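Local coordinates for protein argininosuccinate lyase (PDB 6RXA) that cleaves carbon-nitrogen bonds as an EDDS lyase of the aspartase/fumarase superfamily and probably can also split argininosuccinate into fumarate and arginine, at residues 137-142 against 466-471; 168-173 against 447-452; 123-128 against 219-224; 293-298 against 336-341. The protein carries 2 engineered substitutions. One frame throughout, in Å; residues are numbered along the deposited sequence.

Contact 1: 137-142 against 466-471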
loop_
_atom_site.group_PDB
_atom_site.type_symbol
_atom_site.label_atom_id
_atom_site.label_comp_id
_atom_site.label_asym_id
_atom_site.label_seq_id
_atom_site.Cartn_x
_atom_site.Cartn_y
_atom_site.Cartn_z
ATOM N N GLY A 137 -5.876 -15.443 -23.984
ATOM C CA GLY A 137 -4.772 -16.202 -24.551
ATOM C C GLY A 137 -4.020 -17.003 -23.503
ATOM O O GLY A 137 -3.575 -18.129 -23.760
ATOM N N TYR A 138 -3.866 -16.435 -22.315
ATOM C CA TYR A 138 -3.229 -17.125 -21.196
ATOM C C TYR A 138 -4.070 -18.310 -20.757
ATOM O O TYR A 138 -3.555 -19.425 -20.610
ATOM C CB TYR A 138 -3.068 -16.098 -20.080
ATOM C CG TYR A 138 -2.366 -16.463 -18.789
ATOM C CD1 TYR A 138 -1.334 -17.378 -18.735
ATOM C CD2 TYR A 138 -2.734 -15.827 -17.606
ATOM C CE1 TYR A 138 -0.696 -17.654 -17.532
ATOM C CE2 TYR A 138 -2.099 -16.092 -16.409
ATOM C CZ TYR A 138 -1.079 -17.013 -16.380
ATOM O OH TYR A 138 -0.444 -17.299 -15.188
ATOM N N ARG A 139 -5.382 -18.104 -20.610
ATOM C CA ARG A 139 -6.258 -19.210 -20.246
ATOM C C ARG A 139 -6.259 -20.293 -21.319
ATOM O O ARG A 139 -6.260 -21.494 -21.002
ATOM C CB ARG A 139 -7.672 -18.701 -19.959
ATOM C CG ARG A 139 -8.585 -19.787 -19.433
ATOM C CD ARG A 139 -9.972 -19.263 -19.173
ATOM N NE ARG A 139 -10.781 -20.288 -18.529
ATOM C CZ ARG A 139 -12.097 -20.236 -18.403
ATOM N NH1 ARG A 139 -12.767 -19.220 -18.920
ATOM N NH2 ARG A 139 -12.739 -21.204 -17.766
ATOM N N GLU A 140 -6.243 -19.903 -22.598
ATOM C CA GLU A 140 -6.173 -20.887 -23.678
ATOM C C GLU A 140 -4.933 -21.758 -23.531
ATOM O O GLU A 140 -5.005 -22.989 -23.632
ATOM C CB GLU A 140 -6.172 -20.204 -25.050
ATOM C CG GLU A 140 -7.514 -19.677 -25.483
ATOM C CD GLU A 140 -7.448 -18.856 -26.750
ATOM O OE1 GLU A 140 -6.326 -18.594 -27.231
ATOM O OE2 GLU A 140 -8.520 -18.448 -27.258
ATOM N N ALA A 141 -3.775 -21.133 -23.300
ATOM C CA ALA A 141 -2.542 -21.901 -23.162
ATOM C C ALA A 141 -2.610 -22.855 -21.975
ATOM O O ALA A 141 -2.149 -24.001 -22.065
ATOM C CB ALA A 141 -1.354 -20.959 -23.033
ATOM N N VAL A 142 -3.189 -22.401 -20.866
ATOM C CA VAL A 142 -3.324 -23.215 -19.654
ATOM C C VAL A 142 -4.211 -24.428 -19.909
ATOM O O VAL A 142 -3.858 -25.558 -19.557
ATOM C CB VAL A 142 -3.875 -22.331 -18.521
ATOM C CG1 VAL A 142 -4.397 -23.140 -17.348
ATOM C CG2 VAL A 142 -2.807 -21.335 -18.059
ATOM N N HIS A 466 -15.005 -20.258 -25.431
ATOM C CA HIS A 466 -15.786 -19.827 -26.581
ATOM C C HIS A 466 -16.629 -18.603 -26.235
ATOM O O HIS A 466 -16.694 -17.645 -27.017
ATOM C CB HIS A 466 -16.672 -20.978 -27.054
ATOM C CG HIS A 466 -17.484 -20.640 -28.258
ATOM N ND1 HIS A 466 -16.974 -20.699 -29.538
ATOM C CD2 HIS A 466 -18.759 -20.199 -28.379
ATOM C CE1 HIS A 466 -17.906 -20.327 -30.396
ATOM N NE2 HIS A 466 -18.999 -20.018 -29.720
ATOM N N LYS A 467 -17.269 -18.608 -25.066
ATOM C CA LYS A 467 -18.057 -17.453 -24.641
ATOM C C LYS A 467 -17.173 -16.243 -24.338
ATOM O O LYS A 467 -17.555 -15.106 -24.650
ATOM C CB LYS A 467 -18.904 -17.826 -23.425
ATOM C CG LYS A 467 -20.022 -18.830 -23.726
ATOM C CD LYS A 467 -20.761 -19.195 -22.439
ATOM C CE LYS A 467 -22.270 -19.084 -22.576
ATOM N NZ LYS A 467 -22.910 -20.427 -22.615
ATOM N N ASP A 468 -15.992 -16.465 -23.742
ATOM C CA ASP A 468 -15.049 -15.378 -23.493
ATOM C C ASP A 468 -14.694 -14.669 -24.802
ATOM O O ASP A 468 -14.685 -13.433 -24.885
ATOM C CB ASP A 468 -13.736 -15.919 -22.889
ATOM C CG ASP A 468 -13.874 -16.539 -21.494
ATOM O OD1 ASP A 468 -14.763 -16.151 -20.701
ATOM O OD2 ASP A 468 -13.029 -17.416 -21.166
ATOM N N ARG A 469 -14.371 -15.456 -25.836
ATOM C CA ARG A 469 -13.984 -14.880 -27.121
ATOM C C ARG A 469 -15.161 -14.165 -27.771
ATOM O O ARG A 469 -14.991 -13.111 -28.383
ATOM C CB ARG A 469 -13.403 -15.963 -28.040
ATOM C CG ARG A 469 -12.064 -16.530 -27.580
ATOM C CD ARG A 469 -11.438 -17.461 -28.627
ATOM N NE ARG A 469 -12.215 -18.693 -28.755
ATOM C CZ ARG A 469 -11.963 -19.829 -28.104
ATOM N NH1 ARG A 469 -12.757 -20.862 -28.291
ATOM N NH2 ARG A 469 -10.940 -19.936 -27.265
ATOM N N ALA A 470 -16.373 -14.703 -27.626
ATOM C CA ALA A 470 -17.538 -14.058 -28.221
ATOM C C ALA A 470 -17.823 -12.715 -27.558
ATOM O O ALA A 470 -18.142 -11.735 -28.241
ATOM C CB ALA A 470 -18.740 -14.993 -28.120
ATOM N N TRP A 471 -17.716 -12.644 -26.228
ATOM C CA TRP A 471 -17.899 -11.370 -25.543
ATOM C C TRP A 471 -16.901 -10.340 -26.054
ATOM O O TRP A 471 -17.259 -9.191 -26.339
ATOM C CB TRP A 471 -17.732 -11.566 -24.035
ATOM C CG TRP A 471 -18.007 -10.330 -23.248
ATOM C CD1 TRP A 471 -19.172 -10.007 -22.632
ATOM C CD2 TRP A 471 -17.112 -9.234 -23.022
ATOM N NE1 TRP A 471 -19.060 -8.784 -22.007
ATOM C CE2 TRP A 471 -17.805 -8.287 -22.238
ATOM C CE3 TRP A 471 -15.787 -8.970 -23.388
ATOM C CZ2 TRP A 471 -17.226 -7.085 -21.830
ATOM C CZ3 TRP A 471 -15.210 -7.768 -22.979
ATOM C CH2 TRP A 471 -15.936 -6.844 -22.211
HETATM O O HOH W 1 -15.377 -17.849 -18.744
#
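Glu140 and Arg469 form a salt bridge between helix 112-147 and helix 451-500, whose nearest CA atoms here, such as those of Arg139 and Asp468, are 10.1 Å apart. From CB, Glu140 places CG beside its own backbone N (chi1 -75°) and runs on extended, which carries the carboxylate across the gap. CG comes within 3.9 Å of Arg469 NH2 and CD within 3.7 Å of the same nitrogen. OE2 then takes the hydrogen bond from Arg469 NH2 at 2.8 Å, on its anti side but tilted 28° out of the carboxylate plane, and also touches Arg469 CD at 3.4 Å. The two flat groups are twisted 50° apart, and the grip is by one nitrogen alone. Cutting Glu140 back to an alanine would take away this carboxylate and is likely to leave the Arg469 guanidinium freer to swing.

Deeper in, Arg139 NH1 reaches Asp468 OD2 at 2.9 Å, but the bond is bent and weak. A water reinforces it, accepting from NH1 and donating to Asp468 OD1. Both partners hold further charges: Glu464 binds Arg139 NH2, and Arg187 binds Asp468 OD1. Polar cross-links thus tie together two long helices of the elongated helical body that characterises the aspartase/fumarase superfamily.

Contact 2: 168-173 against 447-452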
loop_
_atom_site.group_PDB
_atom_site.type_symbol
_atom_site.label_atom_id
_atom_site.label_comp_id
_atom_site.label_asym_id
_atom_site.label_seq_id
_atom_site.Cartn_x
_atom_site.Cartn_y
_atom_site.Cartn_z
ATOM N N LEU A 168 -0.503 -32.951 -13.598
ATOM C CA LEU A 168 -0.239 -31.604 -14.094
ATOM C C LEU A 168 -1.495 -30.982 -14.699
ATOM O O LEU A 168 -1.739 -29.780 -14.534
ATOM C CB LEU A 168 0.926 -31.634 -15.087
ATOM C CG LEU A 168 1.310 -30.308 -15.748
ATOM C CD1 LEU A 168 1.639 -29.241 -14.706
ATOM C CD2 LEU A 168 2.476 -30.523 -16.685
ATOM N N GLY A 169 -2.314 -31.781 -15.390
ATOM C CA GLY A 169 -3.572 -31.261 -15.903
ATOM C C GLY A 169 -4.482 -30.718 -14.817
ATOM O O GLY A 169 -5.097 -29.664 -14.972
ATOM N N HIS A 170 -4.625 -31.466 -13.724
ATOM C CA HIS A 170 -5.441 -31.012 -12.601
ATOM C C HIS A 170 -4.944 -29.683 -12.049
ATOM O O HIS A 170 -5.736 -28.776 -11.778
ATOM C CB HIS A 170 -5.418 -32.104 -11.534
ATOM C CG HIS A 170 -6.142 -31.751 -10.280
ATOM N ND1 HIS A 170 -5.484 -31.574 -9.083
ATOM C CD2 HIS A 170 -7.457 -31.551 -10.026
ATOM C CE1 HIS A 170 -6.367 -31.271 -8.146
ATOM N NE2 HIS A 170 -7.571 -31.254 -8.693
ATOM N N TYR A 171 -3.625 -29.551 -11.870
ATOM C CA TYR A 171 -3.058 -28.301 -11.379
ATOM C C TYR A 171 -3.399 -27.138 -12.310
ATOM O O TYR A 171 -3.842 -26.068 -11.866
ATOM C CB TYR A 171 -1.531 -28.434 -11.214
ATOM C CG TYR A 171 -0.919 -27.138 -10.732
ATOM C CD1 TYR A 171 -0.549 -26.153 -11.627
ATOM C CD2 TYR A 171 -0.762 -26.884 -9.381
ATOM C CE1 TYR A 171 -0.045 -24.959 -11.202
ATOM C CE2 TYR A 171 -0.245 -25.674 -8.939
ATOM C CZ TYR A 171 0.115 -24.715 -9.856
ATOM O OH TYR A 171 0.622 -23.498 -9.450
ATOM N N LEU A 172 -3.170 -27.318 -13.614
ATOM C CA LEU A 172 -3.435 -26.252 -14.575
ATOM C C LEU A 172 -4.898 -25.841 -14.568
ATOM O O LEU A 172 -5.207 -24.666 -14.778
ATOM C CB LEU A 172 -2.966 -26.664 -15.968
ATOM C CG LEU A 172 -1.443 -26.736 -16.077
ATOM C CD1 LEU A 172 -1.026 -27.485 -17.341
ATOM C CD2 LEU A 172 -0.837 -25.338 -16.067
ATOM N N MET A 173 -5.813 -26.765 -14.285
ATOM C CA MET A 173 -7.215 -26.382 -14.252
ATOM C C MET A 173 -7.561 -25.542 -13.030
ATOM O O MET A 173 -8.571 -24.839 -13.060
ATOM C CB MET A 173 -8.120 -27.593 -14.426
ATOM C CG MET A 173 -7.987 -28.204 -15.824
ATOM S SD MET A 173 -8.081 -27.045 -17.203
ATOM C CE MET A 173 -9.794 -26.553 -17.088
ATOM N N GLY A 447 -13.870 -31.658 -9.547
ATOM C CA GLY A 447 -12.683 -30.867 -9.270
ATOM C C GLY A 447 -11.473 -31.633 -8.800
ATOM O O GLY A 447 -10.490 -31.022 -8.371
ATOM N N MET A 448 -11.517 -32.956 -8.857
ATOM C CA MET A 448 -10.468 -33.833 -8.358
ATOM C C MET A 448 -9.610 -34.318 -9.517
ATOM O O MET A 448 -9.961 -34.149 -10.686
ATOM C CB MET A 448 -11.121 -34.976 -7.589
ATOM C CG MET A 448 -12.004 -34.442 -6.461
ATOM S SD MET A 448 -12.615 -35.761 -5.404
ATOM C CE MET A 448 -13.870 -34.893 -4.453
ATOM N N PRO A 449 -8.437 -34.899 -9.226
ATOM C CA PRO A 449 -7.436 -35.107 -10.288
ATOM C C PRO A 449 -7.641 -36.310 -11.205
ATOM O O PRO A 449 -6.904 -36.421 -12.199
ATOM C CB PRO A 449 -6.117 -35.229 -9.513
ATOM C CG PRO A 449 -6.528 -35.738 -8.151
ATOM C CD PRO A 449 -7.829 -35.005 -7.884
ATOM N N ALA A 450 -8.584 -37.205 -10.942
ATOM C CA ALA A 450 -8.767 -38.329 -11.850
ATOM C C ALA A 450 -8.975 -37.821 -13.275
ATOM O O ALA A 450 -9.679 -36.817 -13.479
ATOM C CB ALA A 450 -9.995 -39.135 -11.424
ATOM N N PRO A 451 -8.399 -38.486 -14.281
ATOM C CA PRO A 451 -8.533 -37.980 -15.660
ATOM C C PRO A 451 -9.957 -37.680 -16.109
ATOM O O PRO A 451 -10.176 -36.682 -16.805
ATOM C CB PRO A 451 -7.898 -39.100 -16.498
ATOM C CG PRO A 451 -6.868 -39.680 -15.608
ATOM C CD PRO A 451 -7.436 -39.604 -14.189
ATOM N N MET A 452 -10.932 -38.530 -15.775
ATOM C CA MET A 452 -12.299 -38.279 -16.219
ATOM C C MET A 452 -12.842 -36.989 -15.618
ATOM O O MET A 452 -13.597 -36.262 -16.281
ATOM C CB MET A 452 -13.195 -39.467 -15.860
ATOM C CG MET A 452 -13.037 -40.678 -16.788
ATOM S SD MET A 452 -13.426 -40.345 -18.526
ATOM C CE MET A 452 -11.837 -39.812 -19.172
#
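His170 lies with one face of its imidazole under Pro449 and its NE2 edge on the backbone carbonyl of Gly447. The tight part is the ring face. Pro449 CB sits 3.8 Å from the ring centroid in a CH-pi contact, displaced toward the CG and ND1 side, and it touches His170 CG at 3.6 Å. At the far end of the ring, Pro449 CD is 3.8 Å from His170 NE2, so the pyrrolidine runs alongside the imidazole instead of meeting it at one point. The ring gets there because CG is anti to the backbone N (chi1 176°), which throws it off the first turn of helix 168-193 toward the 447-452 segment.

On either side of the proline in sequence the fit slackens: the side chains of Met448 and Ala450 set off away from the helix, although the Met448 backbone still touches the ring. Beyond lies protein, not solvent, since Ser228 of a second subunit bonds to Gly447 O and Asn227 of that subunit to His170 O. A leucine in place of His170 would probably leave the Gly447 carbonyl without its imidazole donor and break up the flat seat under Pro449.

The bond from His170 NE2 to Gly447 O is 2.9 Å long, with the oxygen only 3° out of the ring plane. NE2 therefore carries a hydrogen, and the proline over one face probably helps limit how far the ring can tilt or turn at this buried subunit interface.

Contact 3: 123-128 against 219-224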
loop_
_atom_site.group_PDB
_atom_site.type_symbol
_atom_site.label_atom_id
_atom_site.label_comp_id
_atom_site.label_asym_id
_atom_site.label_seq_id
_atom_site.Cartn_x
_atom_site.Cartn_y
_atom_site.Cartn_z
ATOM N N PHE A 123 -9.298 5.467 -23.389
ATOM C CA PHE A 123 -8.001 4.808 -23.307
ATOM C C PHE A 123 -8.086 3.539 -22.468
ATOM O O PHE A 123 -7.665 2.468 -22.916
ATOM C CB PHE A 123 -6.967 5.773 -22.718
ATOM C CG PHE A 123 -5.696 5.105 -22.299
ATOM C CD1 PHE A 123 -4.850 4.557 -23.243
ATOM C CD2 PHE A 123 -5.359 5.016 -20.962
ATOM C CE1 PHE A 123 -3.690 3.914 -22.851
ATOM C CE2 PHE A 123 -4.185 4.383 -20.569
ATOM C CZ PHE A 123 -3.361 3.841 -21.516
ATOM N N LEU A 124 -8.637 3.635 -21.251
ATOM C CA LEU A 124 -8.727 2.461 -20.385
ATOM C C LEU A 124 -9.600 1.380 -21.010
ATOM O O LEU A 124 -9.319 0.183 -20.866
ATOM C CB LEU A 124 -9.240 2.823 -18.993
ATOM C CG LEU A 124 -8.317 3.718 -18.174
ATOM C CD1 LEU A 124 -8.942 4.059 -16.822
ATOM C CD2 LEU A 124 -6.935 3.088 -17.990
ATOM N N ARG A 125 -10.672 1.790 -21.707
ATOM C CA ARG A 125 -11.566 0.841 -22.367
ATOM C C ARG A 125 -10.808 0.016 -23.401
ATOM O O ARG A 125 -10.905 -1.217 -23.416
ATOM C CB ARG A 125 -12.716 1.624 -23.010
ATOM C CG ARG A 125 -13.719 0.806 -23.781
ATOM C CD ARG A 125 -14.839 1.697 -24.330
ATOM N NE ARG A 125 -14.359 2.566 -25.399
ATOM C CZ ARG A 125 -15.094 3.503 -25.992
ATOM N NH1 ARG A 125 -16.345 3.727 -25.601
ATOM N NH2 ARG A 125 -14.575 4.210 -26.977
ATOM N N ASP A 126 -10.032 0.675 -24.266
ATOM C CA ASP A 126 -9.235 -0.068 -25.238
ATOM C C ASP A 126 -8.211 -0.952 -24.532
ATOM O O ASP A 126 -7.989 -2.101 -24.938
ATOM C CB ASP A 126 -8.542 0.886 -26.209
ATOM C CG ASP A 126 -9.386 1.187 -27.462
ATOM O OD1 ASP A 126 -10.454 0.578 -27.679
ATOM O OD2 ASP A 126 -8.971 2.060 -28.246
ATOM N N GLN A 127 -7.592 -0.445 -23.459
ATOM C CA GLN A 127 -6.594 -1.239 -22.747
ATOM C C GLN A 127 -7.233 -2.408 -22.009
ATOM O O GLN A 127 -6.596 -3.452 -21.828
ATOM C CB GLN A 127 -5.810 -0.356 -21.787
ATOM C CG GLN A 127 -4.916 0.650 -22.504
ATOM C CD GLN A 127 -3.883 0.002 -23.399
ATOM O OE1 GLN A 127 -3.042 -0.767 -22.943
ATOM N NE2 GLN A 127 -3.939 0.311 -24.689
ATOM N N LEU A 128 -8.484 -2.251 -21.583
ATOM C CA LEU A 128 -9.205 -3.355 -20.961
ATOM C C LEU A 128 -9.516 -4.449 -21.975
ATOM O O LEU A 128 -9.365 -5.639 -21.668
ATOM C CB LEU A 128 -10.455 -2.820 -20.268
ATOM C CG LEU A 128 -11.255 -3.736 -19.356
ATOM C CD1 LEU A 128 -10.328 -4.357 -18.340
ATOM C CD2 LEU A 128 -12.327 -2.900 -18.679
ATOM N N LEU A 219 -19.069 7.785 -29.775
ATOM C CA LEU A 219 -17.805 7.384 -29.175
ATOM C C LEU A 219 -17.836 5.956 -28.653
ATOM O O LEU A 219 -16.909 5.544 -27.953
ATOM C CB LEU A 219 -17.412 8.354 -28.061
ATOM C CG LEU A 219 -17.124 9.776 -28.555
ATOM C CD1 LEU A 219 -17.102 10.733 -27.386
ATOM C CD2 LEU A 219 -15.805 9.848 -29.309
ATOM N N GLY A 220 -18.877 5.193 -28.975
ATOM C CA GLY A 220 -18.912 3.783 -28.617
ATOM C C GLY A 220 -19.279 3.450 -27.191
ATOM O O GLY A 220 -19.182 2.278 -26.805
ATOM N N PHE A 221 -19.687 4.424 -26.386
ATOM C CA PHE A 221 -20.071 4.122 -25.011
ATOM C C PHE A 221 -21.430 3.429 -24.988
ATOM O O PHE A 221 -22.259 3.612 -25.882
ATOM C CB PHE A 221 -20.132 5.404 -24.199
ATOM C CG PHE A 221 -18.786 6.009 -23.891
ATOM C CD1 PHE A 221 -18.025 5.540 -22.837
ATOM C CD2 PHE A 221 -18.302 7.078 -24.629
ATOM C CE1 PHE A 221 -16.799 6.108 -22.538
ATOM C CE2 PHE A 221 -17.082 7.655 -24.322
ATOM C CZ PHE A 221 -16.332 7.171 -23.270
ATOM N N ASP A 222 -21.663 2.641 -23.935
ATOM C CA ASP A 222 -22.883 1.851 -23.799
ATOM C C ASP A 222 -23.940 2.518 -22.920
ATOM O O ASP A 222 -25.047 1.984 -22.795
ATOM C CB ASP A 222 -22.562 0.460 -23.256
ATOM C CG ASP A 222 -21.832 -0.405 -24.261
ATOM O OD1 ASP A 222 -22.054 -0.215 -25.472
ATOM O OD2 ASP A 222 -21.031 -1.268 -23.838
ATOM N N GLY A 223 -23.639 3.673 -22.342
ATOM C CA GLY A 223 -24.559 4.378 -21.469
ATOM C C GLY A 223 -23.849 5.621 -20.987
ATOM O O GLY A 223 -22.712 5.891 -21.384
ATOM N N LEU A 224 -24.542 6.387 -20.142
ATOM C CA LEU A 224 -24.016 7.634 -19.611
ATOM C C LEU A 224 -23.574 7.471 -18.160
ATOM O O LEU A 224 -24.116 6.657 -17.410
ATOM C CB LEU A 224 -25.087 8.731 -19.626
ATOM C CG LEU A 224 -25.652 9.098 -20.995
ATOM C CD1 LEU A 224 -26.656 10.207 -20.852
ATOM C CD2 LEU A 224 -24.541 9.477 -21.968
#
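Arg125 closes the end of its guanidinium on a single oxygen, the backbone carbonyl of Leu219. NH2 donates at 2.9 Å to Leu219 O, coming in nearly along the C=O axis, while NH1 bonds to that same Leu219 O at 3.0 Å from a more bent direction. The oxygen lies close to the guanidinium plane. NH1 has a second surface to meet: it sits over the centre of the Phe221 ring, and Arg125 CZ is 4.6 Å from the ring centroid, 7° off the normal, a cation-pi contact over the face. The nearest ring atom is Phe221 CD1, 3.7 Å from Arg125 NH1.

The carbonyl is presented where helix 212-218 stops, and the turn there probably sets its direction. Gly220, with positive phi, is the C-prime residue of a Schellman motif, in which Phe221 N bonds back to Ser216 O and Gly220 N to Ala217 O. Arg125 thus binds a carbonyl at a helix C-terminus, where the dipole would probably favour a positive charge.

On the arginine's own side, the chain leaves helix 112-147 extended, with CG anti to the backbone N, and bends at chi3 (70°) to bring the guanidinium round. Asn194 accepts a further bond from NH1 through OD1 and packs against Phe221. Tyr190 of helix 168-193 touches the arginine, while Ile46 and Ala49 of helix 35-56 pack on Leu219.

Contact 4: 293-298 against 336-341; sequences ERSRKA and IAATHA
Ser295 fits its small side chain against Ala338 and Ala341 of the facing helix. Its OG comes 3.8 Å from Ala341 CB, and its CB lies 4.1 Å from Ala338 CB. No hydrogen bond crosses the contact: Ser295 OG stands beside its own backbone N (chi1 -68°), which lets it bond to Ser291 O one turn back and spend its polarity inside helix 290-301. What it offers to helix 329-348 is therefore mostly bulk. One turn on, Ala298 CB meets Ala338 CB at 4.0 Å, so the Ala338 methyl lies against both Ser295 and Ala298.

Small residues at these positions let the backbones come close. The CA atoms of Ser295 and Ala338 are only 4.7 Å apart, and the axes of the two short helical segments approach to 8.9 Å, running broadly antiparallel at 143°. Arg294, next to Ser295, has been seen to bind fumarate in this protein; its side chain leads away from helix 329-348 and makes a cation-pi contact with Tyr26, another fumarate-binding residue.

Leu25 of helix 20-31 touches Ser295 and Ala341, and Leu252 of helix 236-262 packs on Ser295. Helix 112-147 flanks helix 329-348 through Ile336 and Thr339, while Lys297 forms a salt bridge with Glu326 of a third subunit, placing the pair within the helical core where the subunits of the tetramer meet.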
loop_
_atom_site.group_PDB
_atom_site.type_symbol
_atom_site.label_atom_id
_atom_site.label_comp_id
_atom_site.label_asym_id
_atom_site.label_seq_id
_atom_site.Cartn_x
_atom_site.Cartn_y
_atom_site.Cartn_z
ATOM N N GLU A 293 10.921 -14.348 -13.008
ATOM C CA GLU A 293 11.202 -13.308 -12.026
ATOM C C GLU A 293 10.747 -11.940 -12.511
ATOM O O GLU A 293 10.212 -11.151 -11.723
ATOM C CB GLU A 293 12.673 -13.320 -11.627
ATOM C CG GLU A 293 13.000 -14.557 -10.775
ATOM C CD GLU A 293 14.229 -14.408 -9.923
ATOM O OE1 GLU A 293 14.352 -15.192 -8.945
ATOM O OE2 GLU A 293 15.092 -13.555 -10.250
ATOM N N ARG A 294 10.949 -11.631 -13.794
ATOM C CA ARG A 294 10.461 -10.347 -14.292
ATOM C C ARG A 294 8.938 -10.314 -14.370
ATOM O O ARG A 294 8.340 -9.238 -14.276
ATOM C CB ARG A 294 11.091 -10.020 -15.644
ATOM C CG ARG A 294 12.546 -9.602 -15.513
ATOM C CD ARG A 294 13.181 -9.426 -16.867
ATOM N NE ARG A 294 14.505 -8.814 -16.783
ATOM C CZ ARG A 294 14.727 -7.502 -16.767
ATOM N NH1 ARG A 294 13.717 -6.642 -16.811
ATOM N NH2 ARG A 294 15.971 -7.051 -16.701
ATOM N N SER A 295 8.286 -11.468 -14.543
ATOM C CA SER A 295 6.829 -11.493 -14.474
ATOM C C SER A 295 6.347 -11.190 -13.057
ATOM O O SER A 295 5.411 -10.402 -12.862
ATOM C CB SER A 295 6.301 -12.842 -14.980
ATOM O OG SER A 295 6.531 -12.986 -16.384
ATOM N N ARG A 296 6.976 -11.807 -12.051
ATOM C CA ARG A 296 6.648 -11.485 -10.672
ATOM C C ARG A 296 6.897 -10.012 -10.369
ATOM O O ARG A 296 6.092 -9.365 -9.688
ATOM C CB ARG A 296 7.443 -12.366 -9.708
ATOM C CG ARG A 296 7.110 -13.848 -9.804
ATOM C CD ARG A 296 7.722 -14.642 -8.662
ATOM N NE ARG A 296 6.938 -14.452 -7.439
ATOM C CZ ARG A 296 7.379 -14.643 -6.203
ATOM N NH1 ARG A 296 8.633 -15.012 -5.970
ATOM N NH2 ARG A 296 6.555 -14.448 -5.187
ATOM N N LYS A 297 8.006 -9.456 -10.878
ATOM C CA LYS A 297 8.308 -8.043 -10.670
ATOM C C LYS A 297 7.140 -7.160 -11.110
ATOM O O LYS A 297 6.763 -6.215 -10.404
ATOM C CB LYS A 297 9.593 -7.678 -11.412
ATOM C CG LYS A 297 10.088 -6.244 -11.218
ATOM C CD LYS A 297 11.285 -6.006 -12.138
ATOM C CE LYS A 297 11.886 -4.648 -12.010
ATOM N NZ LYS A 297 13.008 -4.578 -13.029
ATOM N N ALA A 298 6.553 -7.455 -12.278
ATOM C CA ALA A 298 5.390 -6.705 -12.746
ATOM C C ALA A 298 4.211 -6.843 -11.792
ATOM O O ALA A 298 3.505 -5.864 -11.526
ATOM C CB ALA A 298 4.999 -7.193 -14.140
ATOM N N ILE A 336 0.675 -6.661 -19.625
ATOM C CA ILE A 336 0.537 -7.389 -20.880
ATOM C C ILE A 336 1.798 -8.192 -21.163
ATOM O O ILE A 336 1.732 -9.353 -21.580
ATOM C CB ILE A 336 0.186 -6.420 -22.030
ATOM C CG1 ILE A 336 -1.176 -5.746 -21.798
ATOM C CG2 ILE A 336 0.217 -7.175 -23.352
ATOM C CD1 ILE A 336 -2.375 -6.661 -21.864
ATOM N N ALA A 337 2.966 -7.596 -20.930
ATOM C CA ALA A 337 4.224 -8.300 -21.144
ATOM C C ALA A 337 4.319 -9.536 -20.259
ATOM O O ALA A 337 4.705 -10.612 -20.725
ATOM C CB ALA A 337 5.391 -7.350 -20.889
ATOM N N ALA A 338 3.968 -9.398 -18.977
ATOM C CA ALA A 338 4.022 -10.538 -18.074
ATOM C C ALA A 338 3.011 -11.598 -18.471
ATOM O O ALA A 338 3.304 -12.801 -18.390
ATOM C CB ALA A 338 3.761 -10.073 -16.646
ATOM N N THR A 339 1.809 -11.183 -18.880
ATOM C CA THR A 339 0.796 -12.158 -19.281
ATOM C C THR A 339 1.231 -12.928 -20.516
ATOM O O THR A 339 1.066 -14.149 -20.587
ATOM C CB THR A 339 -0.543 -11.458 -19.520
ATOM O OG1 THR A 339 -0.954 -10.783 -18.323
ATOM C CG2 THR A 339 -1.611 -12.457 -19.899
ATOM N N HIS A 340 1.772 -12.224 -21.516
ATOM C CA HIS A 340 2.295 -12.886 -22.701
ATOM C C HIS A 340 3.450 -13.812 -22.354
ATOM O O HIS A 340 3.513 -14.951 -22.827
ATOM C CB HIS A 340 2.749 -11.831 -23.705
ATOM C CG HIS A 340 1.625 -11.127 -24.391
ATOM N ND1 HIS A 340 1.807 -9.955 -25.095
ATOM C CD2 HIS A 340 0.313 -11.437 -24.509
ATOM C CE1 HIS A 340 0.654 -9.573 -25.616
ATOM N NE2 HIS A 340 -0.269 -10.456 -25.276
ATOM N N ALA A 341 4.368 -13.354 -21.498
ATOM C CA ALA A 341 5.497 -14.198 -21.115
ATOM C C ALA A 341 5.015 -15.484 -20.454
ATOM O O ALA A 341 5.494 -16.578 -20.770
ATOM C CB ALA A 341 6.433 -13.426 -20.180
#

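Contacts 1 and 3 both draw on helix 112-147, with centres 21 Å apart, and contacts 1 and 2 share helix 451-500. Contact 1 touches both contact 2 and contact 4, while those two stay about 11 Å apart at their nearest atoms: Val142 CG1 is 3.1 Å from Leu172 O, and Tyr138 CB is 3.9 Å from Thr339 CG2. Contacts 2 and 3 lie on opposite sides of the chain's centre, 38 Å between centres. Fumarate sites are nearest to two of them: contact 4 includes Arg294, with Ala341 about 9 Å from Tyr26 between side chains, and in contact 2 the side chain of His170 is about 10 Å from that of Thr158. Contacts 1 and 3 lie away from these sites.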